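PDB 5WAB: putative beta-glucosidase from Bifidobacterium adolescentis, which hydrolyses beta-glucosidic linkages as a family 3 glycoside hydrolase, and probably also releases terminal arabinopyranose from ginsenoside Rb2. Local coordinates for residues Trp81-Ile86 with Lys603-Val608. Numbering follows the deposited sequence.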
loop_
_atom_site.group_PDB
_atom_site.type_symbol
_atom_site.label_atom_id
_atom_site.label_comp_id
_atom_site.label_asym_id
_atom_site.label_seq_id
_atom_site.Cartn_x
_atom_site.Cartn_y
_atom_site.Cartn_z
ATOM N N TRP A 81 -9.524 -2.197 -3.426
ATOM C CA TRP A 81 -10.112 -0.853 -3.384
ATOM C C TRP A 81 -11.308 -0.817 -2.435
ATOM O O TRP A 81 -12.311 -0.150 -2.686
ATOM C CB TRP A 81 -10.509 -0.379 -4.788
ATOM C CG TRP A 81 -9.347 -0.203 -5.742
ATOM C CD1 TRP A 81 -8.367 -1.116 -6.015
ATOM C CD2 TRP A 81 -9.075 0.934 -6.576
ATOM N NE1 TRP A 81 -7.492 -0.609 -6.945
ATOM C CE2 TRP A 81 -7.906 0.645 -7.309
ATOM C CE3 TRP A 81 -9.700 2.171 -6.767
ATOM C CZ2 TRP A 81 -7.351 1.546 -8.216
ATOM C CZ3 TRP A 81 -9.148 3.061 -7.673
ATOM C CH2 TRP A 81 -7.985 2.745 -8.383
ATOM N N ASN A 82 -11.193 -1.546 -1.324
ATOM C CA ASN A 82 -12.313 -1.826 -0.425
ATOM C C ASN A 82 -11.908 -1.486 1.000
ATOM O O ASN A 82 -11.483 -2.366 1.764
ATOM C CB ASN A 82 -12.754 -3.289 -0.527
ATOM C CG ASN A 82 -14.091 -3.550 0.149
ATOM O OD1 ASN A 82 -14.550 -2.758 0.979
ATOM N ND2 ASN A 82 -14.720 -4.672 -0.195
ATOM N N PRO A 83 -12.016 -0.214 1.391
ATOM C CA PRO A 83 -11.642 0.161 2.765
ATOM C C PRO A 83 -12.420 -0.582 3.832
ATOM O O PRO A 83 -11.857 -0.895 4.888
ATOM C CB PRO A 83 -11.928 1.668 2.803
ATOM C CG PRO A 83 -11.790 2.101 1.368
ATOM C CD PRO A 83 -12.323 0.959 0.555
ATOM N N GLU A 84 -13.689 -0.903 3.586
ATOM C CA GLU A 84 -14.458 -1.615 4.598
ATOM C C GLU A 84 -13.884 -3.007 4.833
ATOM O O GLU A 84 -13.732 -3.437 5.980
ATOM C CB GLU A 84 -15.933 -1.697 4.188
ATOM C CG GLU A 84 -16.674 -0.356 4.150
ATOM C CD GLU A 84 -16.415 0.426 2.862
ATOM O OE1 GLU A 84 -15.842 -0.156 1.919
ATOM O OE2 GLU A 84 -16.782 1.616 2.791
ATOM N N LEU A 85 -13.505 -3.707 3.764
ATOM C CA LEU A 85 -12.894 -5.022 3.926
ATOM C C LEU A 85 -11.531 -4.923 4.602
ATOM O O LEU A 85 -11.190 -5.757 5.448
ATOM C CB LEU A 85 -12.773 -5.711 2.568
ATOM C CG LEU A 85 -11.957 -7.002 2.493
ATOM C CD1 LEU A 85 -12.608 -8.082 3.314
ATOM C CD2 LEU A 85 -11.808 -7.444 1.044
ATOM N N ILE A 86 -10.744 -3.900 4.253
ATOM C CA ILE A 86 -9.457 -3.687 4.909
ATOM C C ILE A 86 -9.659 -3.348 6.382
ATOM O O ILE A 86 -8.918 -3.824 7.253
ATOM C CB ILE A 86 -8.675 -2.588 4.169
ATOM C CG1 ILE A 86 -8.459 -2.990 2.705
ATOM C CG2 ILE A 86 -7.366 -2.268 4.896
ATOM C CD1 ILE A 86 -7.935 -1.878 1.833
ATOM N N LYS A 603 -8.763 10.978 -7.438
ATOM C CA LYS A 603 -9.289 11.770 -6.329
ATOM C C LYS A 603 -10.536 11.162 -5.691
ATOM O O LYS A 603 -11.194 11.835 -4.890
ATOM C CB LYS A 603 -9.582 13.208 -6.773
ATOM C CG LYS A 603 -8.326 14.010 -7.107
ATOM C CD LYS A 603 -7.389 14.122 -5.903
ATOM C CE LYS A 603 -6.175 14.980 -6.228
ATOM N NZ LYS A 603 -5.284 15.164 -5.046
ATOM N N GLY A 604 -10.878 9.919 -6.020
ATOM C CA GLY A 604 -11.996 9.251 -5.383
ATOM C C GLY A 604 -12.321 7.912 -6.012
ATOM O O GLY A 604 -12.022 7.693 -7.192
ATOM N N PHE A 605 -12.904 6.998 -5.235
ATOM C CA PHE A 605 -13.302 5.703 -5.769
ATOM C C PHE A 605 -14.355 5.082 -4.869
ATOM O O PHE A 605 -14.475 5.428 -3.688
ATOM C CB PHE A 605 -12.098 4.761 -5.948
ATOM C CG PHE A 605 -11.369 4.433 -4.669
ATOM C CD1 PHE A 605 -11.763 3.361 -3.889
ATOM C CD2 PHE A 605 -10.272 5.183 -4.267
ATOM C CE1 PHE A 605 -11.086 3.057 -2.714
ATOM C CE2 PHE A 605 -9.594 4.878 -3.102
ATOM C CZ PHE A 605 -10.001 3.814 -2.327
ATOM N N ARG A 606 -15.135 4.180 -5.464
ATOM C CA ARG A 606 -16.191 3.471 -4.752
ATOM C C ARG A 606 -16.375 2.097 -5.380
ATOM O O ARG A 606 -16.590 1.992 -6.591
ATOM C CB ARG A 606 -17.509 4.244 -4.796
ATOM C CG ARG A 606 -18.565 3.585 -3.946
ATOM C CD ARG A 606 -18.102 3.380 -2.484
ATOM N NE ARG A 606 -19.187 2.840 -1.667
ATOM C CZ ARG A 606 -19.038 2.393 -0.420
ATOM N NH1 ARG A 606 -17.839 2.415 0.158
ATOM N NH2 ARG A 606 -20.077 1.903 0.257
ATOM N N LYS A 607 -16.274 1.045 -4.576
ATOM C CA LYS A 607 -16.537 -0.318 -5.024
ATOM C C LYS A 607 -17.975 -0.675 -4.668
ATOM O O LYS A 607 -18.416 -0.439 -3.539
ATOM C CB LYS A 607 -15.566 -1.319 -4.397
ATOM C CG LYS A 607 -15.630 -2.720 -5.017
ATOM C CD LYS A 607 -14.510 -3.603 -4.496
ATOM C CE LYS A 607 -14.324 -4.845 -5.341
ATOM N NZ LYS A 607 -13.100 -5.574 -4.921
ATOM N N VAL A 608 -18.699 -1.238 -5.633
ATOM C CA VAL A 608 -20.116 -1.551 -5.484
ATOM C C VAL A 608 -20.347 -2.995 -5.903
ATOM O O VAL A 608 -19.973 -3.395 -7.011
ATOM C CB VAL A 608 -20.997 -0.605 -6.319
ATOM C CG1 VAL A 608 -22.451 -0.846 -6.009
ATOM C CG2 VAL A 608 -20.627 0.840 -6.059
HETATM O O HOH W 1 -14.797 1.250 -1.925
#
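Phe-605 of strand 601-610 meets Trp-81, just before helix 83-99, and Pro-83, the first residue of that helix. Phe-605 CB lies at the edge of the indole, 3.6 Å from Trp-81 CE3. Phe-605 CG is 3.5 Å from Trp-81 CE3. With chi1 at 61°, CG sits between the backbone N and the carbonyl carbon, and the ring offers one face to the indole edge. The pair is a T-shaped stack with planes at 74°. CD1 and CD2 both stay near CE3, while Phe-605 CE1 reaches the backbone, 3.4 Å from Trp-81 O. At the phenyl edge, Phe-605 CE1 also touches Pro-83 CD, 4.1 Å away.

Polar links flank this apolar patch. A water joins Trp-81 O to Lys-607 N. Lys-607 runs extended past Asn-82, and its NZ is held by Glu-314 (salt bridge), Ser-491 OG and Ser-80 O. Asn-82 is the N-cap: its OD1 accepts from Leu-85 N. At the solvent-exposed side, Arg-606 NH1 forms a 2.9 Å salt bridge with Glu-84 OE2. OE2 lies in the guanidinium plane; NH1 approaches its syn side, 34° out of the carboxylate plane.

The contact helps join the fibronectin type III-like and N-terminal domains through aromatic packing, a water bridge and an ion pair that solvent probably screens.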